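Type III restriction-modification enzyme EcoP15I Mod subunit (Escherichia coli, PDB 4ZCF) methylates the N6 atom of one adenine in the DNA recognition site 5'-CAGCAG-3', using S-adenosyl-L-methionine, and acts with the Res subunit in DNA restriction. Local coordinates at residues I197-N202 with Y243-T248; D223-N228 with S389-L394; N228-N233 with D395-T400; K418-V423 with S444-H449. All coordinates share one frame; numbering follows the deposited sequence.

Interaction 1: I197-N202 with Y243-T248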
loop_
_atom_site.group_PDB
_atom_site.type_symbol
_atom_site.label_atom_id
_atom_site.label_comp_id
_atom_site.label_asym_id
_atom_site.label_seq_id
_atom_site.Cartn_x
_atom_site.Cartn_y
_atom_site.Cartn_z
ATOM N N ILE A 197 -4.209 -10.532 -1.563
ATOM C CA ILE A 197 -4.426 -11.043 -2.930
ATOM C C ILE A 197 -3.675 -12.326 -3.180
ATOM O O ILE A 197 -2.441 -12.311 -3.220
ATOM C CB ILE A 197 -4.135 -10.019 -4.067
ATOM C CG1 ILE A 197 -4.623 -8.590 -3.729
ATOM C CG2 ILE A 197 -4.707 -10.523 -5.426
ATOM C CD1 ILE A 197 -4.176 -7.497 -4.691
ATOM N N SER A 198 -4.418 -13.433 -3.392
ATOM C CA SER A 198 -3.865 -14.747 -3.720
ATOM C C SER A 198 -3.469 -14.768 -5.177
ATOM O O SER A 198 -4.235 -14.320 -6.025
ATOM C CB SER A 198 -4.903 -15.849 -3.508
ATOM O OG SER A 198 -5.046 -16.180 -2.140
ATOM N N ILE A 199 -2.271 -15.297 -5.471
ATOM C CA ILE A 199 -1.757 -15.468 -6.830
ATOM C C ILE A 199 -0.748 -16.534 -6.788
ATOM O O ILE A 199 -0.348 -16.929 -5.709
ATOM C CB ILE A 199 -1.146 -14.211 -7.528
ATOM C CG1 ILE A 199 -0.615 -13.178 -6.555
ATOM C CG2 ILE A 199 -2.025 -13.654 -8.706
ATOM C CD1 ILE A 199 0.719 -13.419 -6.123
ATOM N N ASP A 200 -0.302 -16.964 -7.967
ATOM C CA ASP A 200 0.735 -17.957 -8.184
ATOM C C ASP A 200 1.851 -17.275 -9.061
ATOM O O ASP A 200 1.817 -16.061 -9.217
ATOM C CB ASP A 200 0.126 -19.297 -8.734
ATOM C CG ASP A 200 0.031 -19.547 -10.239
ATOM O OD1 ASP A 200 0.076 -18.563 -11.024
ATOM O OD2 ASP A 200 -0.066 -20.728 -10.636
ATOM N N HIS A 201 2.831 -18.017 -9.577
ATOM C CA HIS A 201 3.964 -17.449 -10.337
ATOM C C HIS A 201 3.646 -16.769 -11.672
ATOM O O HIS A 201 4.491 -16.052 -12.210
ATOM C CB HIS A 201 5.051 -18.503 -10.544
ATOM C CG HIS A 201 4.601 -19.631 -11.408
ATOM N ND1 HIS A 201 3.930 -20.714 -10.880
ATOM C CD2 HIS A 201 4.735 -19.802 -12.739
ATOM C CE1 HIS A 201 3.660 -21.499 -11.906
ATOM N NE2 HIS A 201 4.148 -20.999 -13.040
ATOM N N ASN A 202 2.470 -17.024 -12.232
ATOM C CA ASN A 202 2.111 -16.459 -13.531
ATOM C C ASN A 202 2.041 -14.940 -13.568
ATOM O O ASN A 202 2.695 -14.337 -14.419
ATOM C CB ASN A 202 0.872 -17.134 -14.105
ATOM C CG ASN A 202 1.104 -18.590 -14.359
ATOM O OD1 ASN A 202 1.900 -18.963 -15.217
ATOM N ND2 ASN A 202 0.497 -19.445 -13.547
ATOM N N TYR A 243 1.272 -17.488 -3.543
ATOM C CA TYR A 243 1.464 -16.307 -2.707
ATOM C C TYR A 243 0.189 -15.611 -2.294
ATOM O O TYR A 243 -0.865 -15.845 -2.852
ATOM C CB TYR A 243 2.388 -15.288 -3.435
ATOM C CG TYR A 243 3.612 -15.885 -4.110
ATOM C CD1 TYR A 243 4.817 -16.012 -3.426
ATOM C CD2 TYR A 243 3.570 -16.295 -5.441
ATOM C CE1 TYR A 243 5.938 -16.584 -4.031
ATOM C CE2 TYR A 243 4.690 -16.865 -6.060
ATOM C CZ TYR A 243 5.878 -16.986 -5.356
ATOM O OH TYR A 243 6.989 -17.538 -5.946
ATOM N N ILE A 244 0.315 -14.736 -1.315
ATOM C CA ILE A 244 -0.695 -13.823 -0.791
ATOM C C ILE A 244 0.038 -12.476 -0.609
ATOM O O ILE A 244 0.856 -12.349 0.304
ATOM C CB ILE A 244 -1.416 -14.321 0.502
ATOM C CG1 ILE A 244 -1.943 -15.799 0.312
ATOM C CG2 ILE A 244 -2.553 -13.332 0.914
ATOM C CD1 ILE A 244 -2.655 -16.504 1.467
ATOM N N ILE A 245 -0.185 -11.526 -1.549
ATOM C CA ILE A 245 0.374 -10.177 -1.484
ATOM C C ILE A 245 -0.520 -9.337 -0.544
ATOM O O ILE A 245 -1.730 -9.498 -0.557
ATOM C CB ILE A 245 0.669 -9.504 -2.859
ATOM C CG1 ILE A 245 -0.538 -8.816 -3.445
ATOM C CG2 ILE A 245 1.338 -10.444 -3.879
ATOM C CD1 ILE A 245 -0.144 -7.760 -4.424
ATOM N N VAL A 246 0.079 -8.523 0.332
ATOM C CA VAL A 246 -0.659 -7.734 1.329
ATOM C C VAL A 246 -0.279 -6.251 1.193
ATOM O O VAL A 246 0.903 -5.929 1.064
ATOM C CB VAL A 246 -0.413 -8.281 2.773
ATOM C CG1 VAL A 246 -1.292 -7.591 3.799
ATOM C CG2 VAL A 246 -0.605 -9.790 2.843
ATOM N N TYR A 247 -1.272 -5.365 1.151
ATOM C CA TYR A 247 -1.068 -3.915 1.064
ATOM C C TYR A 247 -2.020 -3.249 2.045
ATOM O O TYR A 247 -2.987 -3.851 2.485
ATOM C CB TYR A 247 -1.300 -3.365 -0.373
ATOM C CG TYR A 247 -0.143 -3.546 -1.340
ATOM C CD1 TYR A 247 0.166 -4.799 -1.867
ATOM C CD2 TYR A 247 0.633 -2.462 -1.745
ATOM C CE1 TYR A 247 1.246 -4.978 -2.725
ATOM C CE2 TYR A 247 1.721 -2.632 -2.603
ATOM C CZ TYR A 247 2.008 -3.890 -3.107
ATOM O OH TYR A 247 3.029 -4.074 -4.003
ATOM N N THR A 248 -1.713 -2.021 2.410
ATOM C CA THR A 248 -2.495 -1.201 3.323
ATOM C C THR A 248 -2.945 0.050 2.572
ATOM O O THR A 248 -2.376 0.353 1.520
ATOM C CB THR A 248 -1.694 -0.940 4.613
ATOM O OG1 THR A 248 -2.490 -0.214 5.542
ATOM C CG2 THR A 248 -0.384 -0.236 4.371
#
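Ile197, Ser198 and Ile199 pair with Ile245, Ile244 and Tyr243 as neighbouring antiparallel strands in the central sheet of the methyltransferase fold. The strand directions differ by 150°, and the register rests on two hydrogen-bonded pairs flanking one non-hydrogen-bonded pair, Ser198 with Ile244. At one end Ile197 N donates to Ile245 O at 2.9 Å, and Ile245 N returns the bond to Ile197 O. At the other, Ile199 O takes Tyr243 N at 2.8 Å and Ile199 N reaches Tyr243 O at 3.0 Å. On the face carrying Ile197, Ile199, Tyr243 and Ile245 the strands touch through carbons: Ile197 and Ile245 run side by side, with CB of the first 3.8 Å from CG1 of the second, while Ile199 CD1 settles 3.7 Å from Tyr243 CB and 3.8 Å from Ile245 CG2. Tyr243 CG stands anti to its own carbonyl carbon (chi1 -44°), which brings the CE2 edge of the ring to the backbone just past the strand, 4.1 Å from His201 N. With an alanine in place of Tyr243 the ring is gone, which would probably leave Phe204 without its stacking partner, the Asp200-His201 backbone uncovered and Tyr243 of the second subunit short of a neighbour. Beyond the strand, Asp200 OD1 accepts Asn202 N in an Asx turn, and the His201 side chain lies about 3 Å, nearest atoms, from a bound manganese ion. Helix 204-215 packs on Ile199 and Ile245, strand 117-122 adjoins the far edge of 193-199, and strand 220-227 pairs along the other edge of 241-248.

Interaction 2: D223-N228 with S389-L394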
loop_
_atom_site.group_PDB
_atom_site.type_symbol
_atom_site.label_atom_id
_atom_site.label_comp_id
_atom_site.label_asym_id
_atom_site.label_seq_id
_atom_site.Cartn_x
_atom_site.Cartn_y
_atom_site.Cartn_z
ATOM N N ASP A 223 4.607 -10.141 1.613
ATOM C CA ASP A 223 4.048 -11.237 0.839
ATOM C C ASP A 223 4.201 -12.470 1.649
ATOM O O ASP A 223 5.200 -12.633 2.353
ATOM C CB ASP A 223 4.717 -11.387 -0.536
ATOM C CG ASP A 223 4.746 -10.082 -1.327
ATOM O OD1 ASP A 223 3.689 -9.370 -1.361
ATOM O OD2 ASP A 223 5.830 -9.738 -1.867
ATOM N N LEU A 224 3.157 -13.298 1.613
ATOM C CA LEU A 224 3.090 -14.561 2.324
ATOM C C LEU A 224 3.233 -15.686 1.314
ATOM O O LEU A 224 2.782 -15.570 0.176
ATOM C CB LEU A 224 1.761 -14.713 3.100
ATOM C CG LEU A 224 1.334 -13.542 3.997
ATOM C CD1 LEU A 224 -0.189 -13.567 4.237
ATOM C CD2 LEU A 224 2.087 -13.562 5.333
ATOM N N VAL A 225 3.900 -16.767 1.739
ATOM C CA VAL A 225 4.138 -17.949 0.913
ATOM C C VAL A 225 3.286 -19.052 1.436
ATOM O O VAL A 225 3.421 -19.445 2.587
ATOM C CB VAL A 225 5.644 -18.288 0.815
ATOM C CG1 VAL A 225 5.876 -19.665 0.209
ATOM C CG2 VAL A 225 6.385 -17.204 0.021
ATOM N N TRP A 226 2.308 -19.458 0.638
ATOM C CA TRP A 226 1.401 -20.551 0.995
ATOM C C TRP A 226 1.878 -21.863 0.329
ATOM O O TRP A 226 1.728 -22.028 -0.880
ATOM C CB TRP A 226 -0.077 -20.204 0.633
ATOM C CG TRP A 226 -1.093 -21.224 1.082
ATOM C CD1 TRP A 226 -1.032 -22.010 2.194
ATOM C CD2 TRP A 226 -2.333 -21.534 0.443
ATOM N NE1 TRP A 226 -2.098 -22.875 2.221
ATOM C CE2 TRP A 226 -2.945 -22.567 1.193
ATOM C CE3 TRP A 226 -2.981 -21.064 -0.722
ATOM C CZ2 TRP A 226 -4.186 -23.124 0.832
ATOM C CZ3 TRP A 226 -4.207 -21.612 -1.082
ATOM C CH2 TRP A 226 -4.799 -22.630 -0.315
ATOM N N LYS A 227 2.539 -22.737 1.113
ATOM C CA LYS A 227 2.981 -24.059 0.661
ATOM C C LYS A 227 1.745 -24.966 0.880
ATOM O O LYS A 227 1.431 -25.357 2.011
ATOM C CB LYS A 227 4.263 -24.502 1.397
ATOM C CG LYS A 227 4.485 -26.006 1.451
ATOM C CD LYS A 227 5.338 -26.557 0.360
ATOM C CE LYS A 227 5.642 -28.017 0.638
ATOM N NZ LYS A 227 4.434 -28.895 0.706
ATOM N N ASN A 228 0.984 -25.173 -0.216
ATOM C CA ASN A 228 -0.329 -25.805 -0.264
ATOM C C ASN A 228 -0.461 -27.084 -1.075
ATOM O O ASN A 228 -1.558 -27.646 -1.152
ATOM C CB ASN A 228 -1.315 -24.764 -0.811
ATOM C CG ASN A 228 -1.096 -24.361 -2.251
ATOM O OD1 ASN A 228 0.014 -24.390 -2.768
ATOM N ND2 ASN A 228 -2.166 -23.962 -2.946
ATOM N N SER A 389 3.810 -15.568 10.593
ATOM C CA SER A 389 5.022 -15.984 9.893
ATOM C C SER A 389 4.784 -15.876 8.348
ATOM O O SER A 389 3.657 -16.054 7.900
ATOM C CB SER A 389 5.449 -17.383 10.322
ATOM O OG SER A 389 6.300 -17.974 9.341
ATOM N N SER A 390 5.830 -15.538 7.561
ATOM C CA SER A 390 5.713 -15.332 6.106
ATOM C C SER A 390 5.473 -16.589 5.261
ATOM O O SER A 390 4.968 -16.484 4.131
ATOM C CB SER A 390 6.901 -14.540 5.566
ATOM O OG SER A 390 8.094 -15.308 5.571
ATOM N N VAL A 391 5.862 -17.770 5.792
ATOM C CA VAL A 391 5.714 -19.063 5.102
ATOM C C VAL A 391 4.670 -19.926 5.804
ATOM O O VAL A 391 4.928 -20.416 6.902
ATOM C CB VAL A 391 7.072 -19.806 4.932
ATOM C CG1 VAL A 391 6.892 -21.126 4.164
ATOM C CG2 VAL A 391 8.090 -18.916 4.253
ATOM N N ILE A 392 3.504 -20.132 5.169
ATOM C CA ILE A 392 2.401 -20.962 5.715
ATOM C C ILE A 392 2.283 -22.323 5.021
ATOM O O ILE A 392 2.060 -22.380 3.808
ATOM C CB ILE A 392 1.047 -20.211 5.699
ATOM C CG1 ILE A 392 1.200 -18.714 6.087
ATOM C CG2 ILE A 392 -0.002 -20.942 6.534
ATOM C CD1 ILE A 392 0.117 -17.806 5.521
ATOM N N HIS A 393 2.393 -23.398 5.808
ATOM C CA HIS A 393 2.272 -24.805 5.396
ATOM C C HIS A 393 0.899 -25.267 5.736
ATOM O O HIS A 393 0.576 -25.449 6.906
ATOM C CB HIS A 393 3.305 -25.706 6.118
ATOM C CG HIS A 393 4.689 -25.398 5.671
ATOM N ND1 HIS A 393 5.242 -26.028 4.569
ATOM C CD2 HIS A 393 5.544 -24.445 6.111
ATOM C CE1 HIS A 393 6.428 -25.466 4.400
ATOM N NE2 HIS A 393 6.646 -24.506 5.304
ATOM N N LEU A 394 0.075 -25.430 4.712
ATOM C CA LEU A 394 -1.305 -25.856 4.865
ATOM C C LEU A 394 -1.757 -26.458 3.545
ATOM O O LEU A 394 -1.769 -25.760 2.524
ATOM C CB LEU A 394 -2.169 -24.652 5.261
ATOM C CG LEU A 394 -3.654 -24.896 5.414
ATOM C CD1 LEU A 394 -3.964 -25.529 6.770
ATOM C CD2 LEU A 394 -4.419 -23.603 5.169
#
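Ile392 O is met by the facing strand in three ways: a hydrogen bond from Lys227 N at 2.8 Å, a CA-H...O contact from Trp226 CA at 3.4 Å, and the approach of the indole edge, its CD1 lying 3.5 Å off. The other rungs are Val225 N to Ser390 O at 2.6 Å, Ile392 N to Val225 O at 2.7 Å, and Leu394 N to Lys227 O at 3.0 Å. Both strands thus alternate donors and acceptors in the parallel manner, in agreement with the 23° between their directions. Trp226 CG lies anti to the backbone N (chi1 -175°), and the indole reaches along to Leu394, whose CB sits at the ring edge in its plane. The accompanying bond from Trp226 NE1 to Leu394 O is weak, bent to 125° at the hydrogen. Asn228 CB lies over the centre of the same ring, 3.4 Å above its plane, so one face is covered from within the chain. Among the residues on the other side of the sheet, Lys227 crosses His393 obliquely with CB and CG beside ND1 and CE1, while its NZ turns away to Ala229 O. Ser390 OG bonds to His241 of the second subunit, and Ser389 joins a parallel ladder with a strand of that chain. This parallel pair is the margin of the Rossmann-like methyltransferase sheet, with 391-393 outermost within the chain, and the sheet runs on into the dimer partner.

Interaction 3: N228-N233 with D395-T400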
loop_
_atom_site.group_PDB
_atom_site.type_symbol
_atom_site.label_atom_id
_atom_site.label_comp_id
_atom_site.label_asym_id
_atom_site.label_seq_id
_atom_site.Cartn_x
_atom_site.Cartn_y
_atom_site.Cartn_z
ATOM N N ASN A 228 0.984 -25.173 -0.216
ATOM C CA ASN A 228 -0.329 -25.805 -0.264
ATOM C C ASN A 228 -0.461 -27.084 -1.075
ATOM O O ASN A 228 -1.558 -27.646 -1.152
ATOM C CB ASN A 228 -1.315 -24.764 -0.811
ATOM C CG ASN A 228 -1.096 -24.361 -2.251
ATOM O OD1 ASN A 228 0.014 -24.390 -2.768
ATOM N ND2 ASN A 228 -2.166 -23.962 -2.946
ATOM N N ALA A 229 0.624 -27.515 -1.731
ATOM C CA ALA A 229 0.619 -28.708 -2.587
ATOM C C ALA A 229 1.807 -29.609 -2.291
ATOM O O ALA A 229 2.777 -29.164 -1.668
ATOM C CB ALA A 229 0.623 -28.305 -4.055
ATOM N N THR A 230 1.704 -30.886 -2.726
ATOM C CA THR A 230 2.706 -31.931 -2.627
ATOM C C THR A 230 2.727 -32.582 -3.992
ATOM O O THR A 230 1.809 -33.325 -4.349
ATOM C CB THR A 230 2.382 -32.867 -1.468
ATOM O OG1 THR A 230 2.352 -32.090 -0.271
ATOM C CG2 THR A 230 3.408 -33.973 -1.306
ATOM N N ASP A 231 3.723 -32.224 -4.792
ATOM C CA ASP A 231 3.838 -32.729 -6.144
ATOM C C ASP A 231 5.020 -33.637 -6.251
ATOM O O ASP A 231 6.160 -33.177 -6.136
ATOM C CB ASP A 231 3.914 -31.578 -7.166
ATOM C CG ASP A 231 3.494 -31.985 -8.565
ATOM O OD1 ASP A 231 3.549 -33.196 -8.874
ATOM O OD2 ASP A 231 3.103 -31.098 -9.350
ATOM N N ASN A 232 4.748 -34.940 -6.470
ATOM C CA ASN A 232 5.777 -35.972 -6.592
ATOM C C ASN A 232 6.084 -36.381 -8.020
ATOM O O ASN A 232 7.053 -37.099 -8.252
ATOM C CB ASN A 232 5.491 -37.145 -5.671
ATOM C CG ASN A 232 5.691 -36.813 -4.205
ATOM O OD1 ASN A 232 6.595 -36.072 -3.823
ATOM N ND2 ASN A 232 4.866 -37.379 -3.344
ATOM N N ASN A 233 5.319 -35.847 -8.982
ATOM C CA ASN A 233 5.539 -36.059 -10.413
ATOM C C ASN A 233 6.906 -35.514 -10.825
ATOM O O ASN A 233 7.275 -34.421 -10.375
ATOM C CB ASN A 233 4.447 -35.372 -11.223
ATOM C CG ASN A 233 3.125 -36.068 -11.109
ATOM O OD1 ASN A 233 3.025 -37.298 -11.256
ATOM N ND2 ASN A 233 2.084 -35.296 -10.831
ATOM N N ASP A 395 -2.076 -27.766 3.562
ATOM C CA ASP A 395 -2.534 -28.500 2.399
ATOM C C ASP A 395 -3.845 -27.892 1.899
ATOM O O ASP A 395 -4.828 -27.803 2.652
ATOM C CB ASP A 395 -2.716 -29.999 2.736
ATOM C CG ASP A 395 -2.606 -30.973 1.566
ATOM O OD1 ASP A 395 -2.652 -30.518 0.389
ATOM O OD2 ASP A 395 -2.434 -32.183 1.821
ATOM N N GLY A 396 -3.828 -27.468 0.638
ATOM C CA GLY A 396 -4.986 -26.865 -0.004
ATOM C C GLY A 396 -6.039 -27.868 -0.419
ATOM O O GLY A 396 -7.198 -27.491 -0.599
ATOM N N ARG A 397 -5.648 -29.153 -0.585
ATOM C CA ARG A 397 -6.569 -30.219 -0.993
ATOM C C ARG A 397 -7.733 -30.510 -0.010
ATOM O O ARG A 397 -8.723 -31.112 -0.418
ATOM C CB ARG A 397 -5.844 -31.460 -1.573
ATOM C CG ARG A 397 -5.272 -32.442 -0.561
ATOM C CD ARG A 397 -4.574 -33.574 -1.285
ATOM N NE ARG A 397 -3.325 -33.971 -0.624
ATOM C CZ ARG A 397 -2.109 -33.841 -1.157
ATOM N NH1 ARG A 397 -1.959 -33.330 -2.374
ATOM N NH2 ARG A 397 -1.037 -34.231 -0.481
ATOM N N VAL A 398 -7.663 -29.974 1.240
ATOM C CA VAL A 398 -8.729 -30.061 2.252
ATOM C C VAL A 398 -10.014 -29.335 1.843
ATOM O O VAL A 398 -11.054 -29.598 2.429
ATOM C CB VAL A 398 -8.315 -29.729 3.704
ATOM C CG1 VAL A 398 -7.328 -30.749 4.233
ATOM C CG2 VAL A 398 -7.773 -28.311 3.843
ATOM N N ALA A 399 -9.944 -28.438 0.836
ATOM C CA ALA A 399 -11.100 -27.712 0.292
ATOM C C ALA A 399 -12.118 -28.685 -0.333
ATOM O O ALA A 399 -13.302 -28.368 -0.386
ATOM C CB ALA A 399 -10.647 -26.694 -0.742
ATOM N N THR A 400 -11.665 -29.870 -0.787
ATOM C CA THR A 400 -12.538 -30.905 -1.344
ATOM C C THR A 400 -13.327 -31.572 -0.205
ATOM O O THR A 400 -14.509 -31.869 -0.362
ATOM C CB THR A 400 -11.745 -31.907 -2.186
ATOM O OG1 THR A 400 -10.753 -32.538 -1.370
ATOM C CG2 THR A 400 -11.113 -31.275 -3.420
#
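Thr230 meets the edge of an Arg397 guanidinium whose carboxylate partner lies over its face instead of in its plane. Thr230 CB is 3.8 Å from Arg397 NH2, near the guanidinium plane, whereas Asp395 OD1 sits 3.6 Å above that plane, over its centre. Asp395 OD2 approaches Arg397 NE at 3.2 Å, but so far out of plane that no N-H points at it; the salt bridge is one of charge alone. The Arg397 side chain starts with CG between the backbone N and the carbonyl carbon (chi1 81°), and a bend at chi3 turns the guanidinium over Asp395 and toward Thr230. The firm link across the contact is made by backbone: Gly396 N donates to Asn228 O at 2.9 Å, nearly straight at 170°. Regular parallel pairing continued from the preceding strands would have used Ala229 O, so this bond marks a one-residue slip as the ladder ends. Asp395 OD1 lies 3.4 Å from the same Asn228 O, two acceptors with no bond between them. Further along, Thr400 OG1 gives a bond to Arg397 O at 2.7 Å, joined there by Thr400 N. The contact therefore sits at the surface where two chain pieces part: 228-233 leaves strand 220-227 as a loop toward strand 237-238, with Thr230 packing on Lys387 of the second subunit, and 395-400 leads from strand 391-393 into helix 399-404.

Interaction 4: K418-V423 with S444-H449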
loop_
_atom_site.group_PDB
_atom_site.type_symbol
_atom_site.label_atom_id
_atom_site.label_comp_id
_atom_site.label_asym_id
_atom_site.label_seq_id
_atom_site.Cartn_x
_atom_site.Cartn_y
_atom_site.Cartn_z
ATOM N N LYS A 418 -10.592 -22.386 -2.325
ATOM C CA LYS A 418 -9.712 -22.158 -1.204
ATOM C C LYS A 418 -10.278 -22.837 0.008
ATOM O O LYS A 418 -11.503 -22.826 0.215
ATOM C CB LYS A 418 -9.558 -20.643 -0.893
ATOM C CG LYS A 418 -8.804 -19.812 -1.930
ATOM C CD LYS A 418 -7.310 -20.050 -1.926
ATOM C CE LYS A 418 -6.674 -19.376 -3.091
ATOM N NZ LYS A 418 -6.948 -20.101 -4.348
ATOM N N THR A 419 -9.382 -23.342 0.865
ATOM C CA THR A 419 -9.782 -23.867 2.151
ATOM C C THR A 419 -10.100 -22.701 3.107
ATOM O O THR A 419 -9.495 -21.637 3.027
ATOM C CB THR A 419 -8.818 -24.915 2.700
ATOM O OG1 THR A 419 -9.133 -25.109 4.080
ATOM C CG2 THR A 419 -7.347 -24.525 2.560
ATOM N N ILE A 420 -11.074 -22.906 3.977
ATOM C CA ILE A 420 -11.527 -21.971 5.008
ATOM C C ILE A 420 -10.462 -21.801 6.112
ATOM O O ILE A 420 -10.443 -20.772 6.773
ATOM C CB ILE A 420 -12.947 -22.385 5.552
ATOM C CG1 ILE A 420 -12.894 -23.735 6.342
ATOM C CG2 ILE A 420 -13.989 -22.438 4.407
ATOM C CD1 ILE A 420 -14.243 -24.338 6.863
ATOM N N LYS A 421 -9.539 -22.779 6.265
ATOM C CA LYS A 421 -8.444 -22.766 7.255
ATOM C C LYS A 421 -7.310 -21.732 6.967
ATOM O O LYS A 421 -6.538 -21.375 7.874
ATOM C CB LYS A 421 -7.871 -24.179 7.463
ATOM C CG LYS A 421 -8.880 -25.235 7.929
ATOM C CD LYS A 421 -9.312 -25.085 9.379
ATOM C CE LYS A 421 -10.039 -26.312 9.899
ATOM N NZ LYS A 421 -11.446 -26.419 9.412
ATOM N N LEU A 422 -7.252 -21.225 5.728
ATOM C CA LEU A 422 -6.261 -20.242 5.299
ATOM C C LEU A 422 -6.650 -18.793 5.648
ATOM O O LEU A 422 -5.840 -18.061 6.232
ATOM C CB LEU A 422 -5.991 -20.383 3.771
ATOM C CG LEU A 422 -5.081 -19.317 3.141
ATOM C CD1 LEU A 422 -3.611 -19.570 3.493
ATOM C CD2 LEU A 422 -5.308 -19.215 1.670
ATOM N N VAL A 423 -7.859 -18.372 5.226
ATOM C CA VAL A 423 -8.365 -17.003 5.403
ATOM C C VAL A 423 -8.769 -16.703 6.829
ATOM O O VAL A 423 -8.829 -15.542 7.212
ATOM C CB VAL A 423 -9.529 -16.740 4.443
ATOM N N SER A 444 -16.492 -19.869 -4.424
ATOM C CA SER A 444 -17.348 -20.867 -3.810
ATOM C C SER A 444 -18.062 -20.351 -2.567
ATOM O O SER A 444 -18.997 -21.005 -2.116
ATOM C CB SER A 444 -16.535 -22.116 -3.470
ATOM O OG SER A 444 -15.314 -21.864 -2.792
ATOM N N GLY A 445 -17.617 -19.202 -2.032
ATOM C CA GLY A 445 -18.142 -18.576 -0.823
ATOM C C GLY A 445 -17.294 -18.778 0.425
ATOM O O GLY A 445 -17.747 -18.524 1.549
ATOM N N THR A 446 -16.045 -19.222 0.238
ATOM C CA THR A 446 -15.055 -19.502 1.296
ATOM C C THR A 446 -14.893 -18.414 2.359
ATOM O O THR A 446 -14.837 -18.747 3.549
ATOM C CB THR A 446 -13.714 -19.828 0.664
ATOM O OG1 THR A 446 -13.911 -20.760 -0.402
ATOM C CG2 THR A 446 -12.690 -20.307 1.673
ATOM N N THR A 447 -14.752 -17.138 1.934
ATOM C CA THR A 447 -14.530 -16.021 2.869
ATOM C C THR A 447 -15.733 -15.807 3.771
ATOM O O THR A 447 -15.583 -15.580 4.959
ATOM C CB THR A 447 -14.074 -14.748 2.106
ATOM O OG1 THR A 447 -13.000 -15.089 1.252
ATOM C CG2 THR A 447 -13.596 -13.667 3.021
ATOM N N ALA A 448 -16.923 -15.876 3.187
ATOM C CA ALA A 448 -18.206 -15.719 3.854
ATOM C C ALA A 448 -18.363 -16.825 4.892
ATOM O O ALA A 448 -18.649 -16.529 6.039
ATOM C CB ALA A 448 -19.317 -15.774 2.819
ATOM N N HIS A 449 -18.053 -18.078 4.506
ATOM C CA HIS A 449 -18.096 -19.254 5.367
ATOM C C HIS A 449 -17.165 -19.045 6.568
ATOM O O HIS A 449 -17.593 -19.207 7.712
ATOM C CB HIS A 449 -17.730 -20.518 4.563
ATOM C CG HIS A 449 -17.978 -21.818 5.278
ATOM N ND1 HIS A 449 -18.023 -23.025 4.585
ATOM C CD2 HIS A 449 -18.159 -22.072 6.600
ATOM C CE1 HIS A 449 -18.213 -23.961 5.499
ATOM N NE2 HIS A 449 -18.321 -23.435 6.723
#
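Ile420 and Thr446 bring two helix starts together, their CA atoms 5.7 Å apart, at the starts of helices 420-430 and 446-455. Segment 444-449 carries the end of the FxGxG-type turn of amino-methyltransferases, where the sheet strand 434-439 leads into helix 446-455; in relatives this turn adjoins the S-adenosylmethionine site. Gly445, with phi at 102°, occupies the N-cap position, and Thr419 caps the other helix by accepting Lys421 N on OG1 at 3.2 Å. Thr446 carries most of the contact: CG2, anti to the backbone N, lies against the Lys418 carbonyl oxygen and faces Ile420 CG2 at 3.7 Å, while Thr446 OG1, on another branch, lies 3.2 Å from Lys418 O. An alanine at Thr446 would remove both branches and would probably open a gap beside Ile420 CG2, with no hydroxyl left near the Lys418 carbonyl. Lys418 itself turns its amino group away to a salt bridge with Asp123, within the 123-126 region predicted to bind S-adenosylmethionine, so the backbone that meets Thr446 also carries a side chain directed at that region. Helix 487-500 packs against the pair, Arg494 touching Ile420 and Ala498 touching His449. The His449 ring receives Ile420 on one face: CG2 is 4.1 Å from ND1, and CD1 sits 4.1 Å above the plane, displaced toward the rim near NE2.

How the interactions relate
Interactions 1 and 2 are strand pairs of one sheet, their centres 11 Å apart: 241-248 adjoins 220-227, and Ile244 O probably accepts Leu224 N at 2.8 Å. Interaction 3 continues interaction 2 through the shared Asn228, just past the end of strand 220-227, while its partner 391-393 leads on into 395-400. Interaction 4 lies 16 Å centre to centre from each of the others; Trp226 and Leu394 pack on Leu422, so the start of helix 420-430 covers the end of the parallel pair. The first three alternate their segments along the chain; interaction 4 follows in series. Together they probably link the region predicted to bind S-adenosylmethionine, reached through Lys418, with the sheet edge that meets the second subunit.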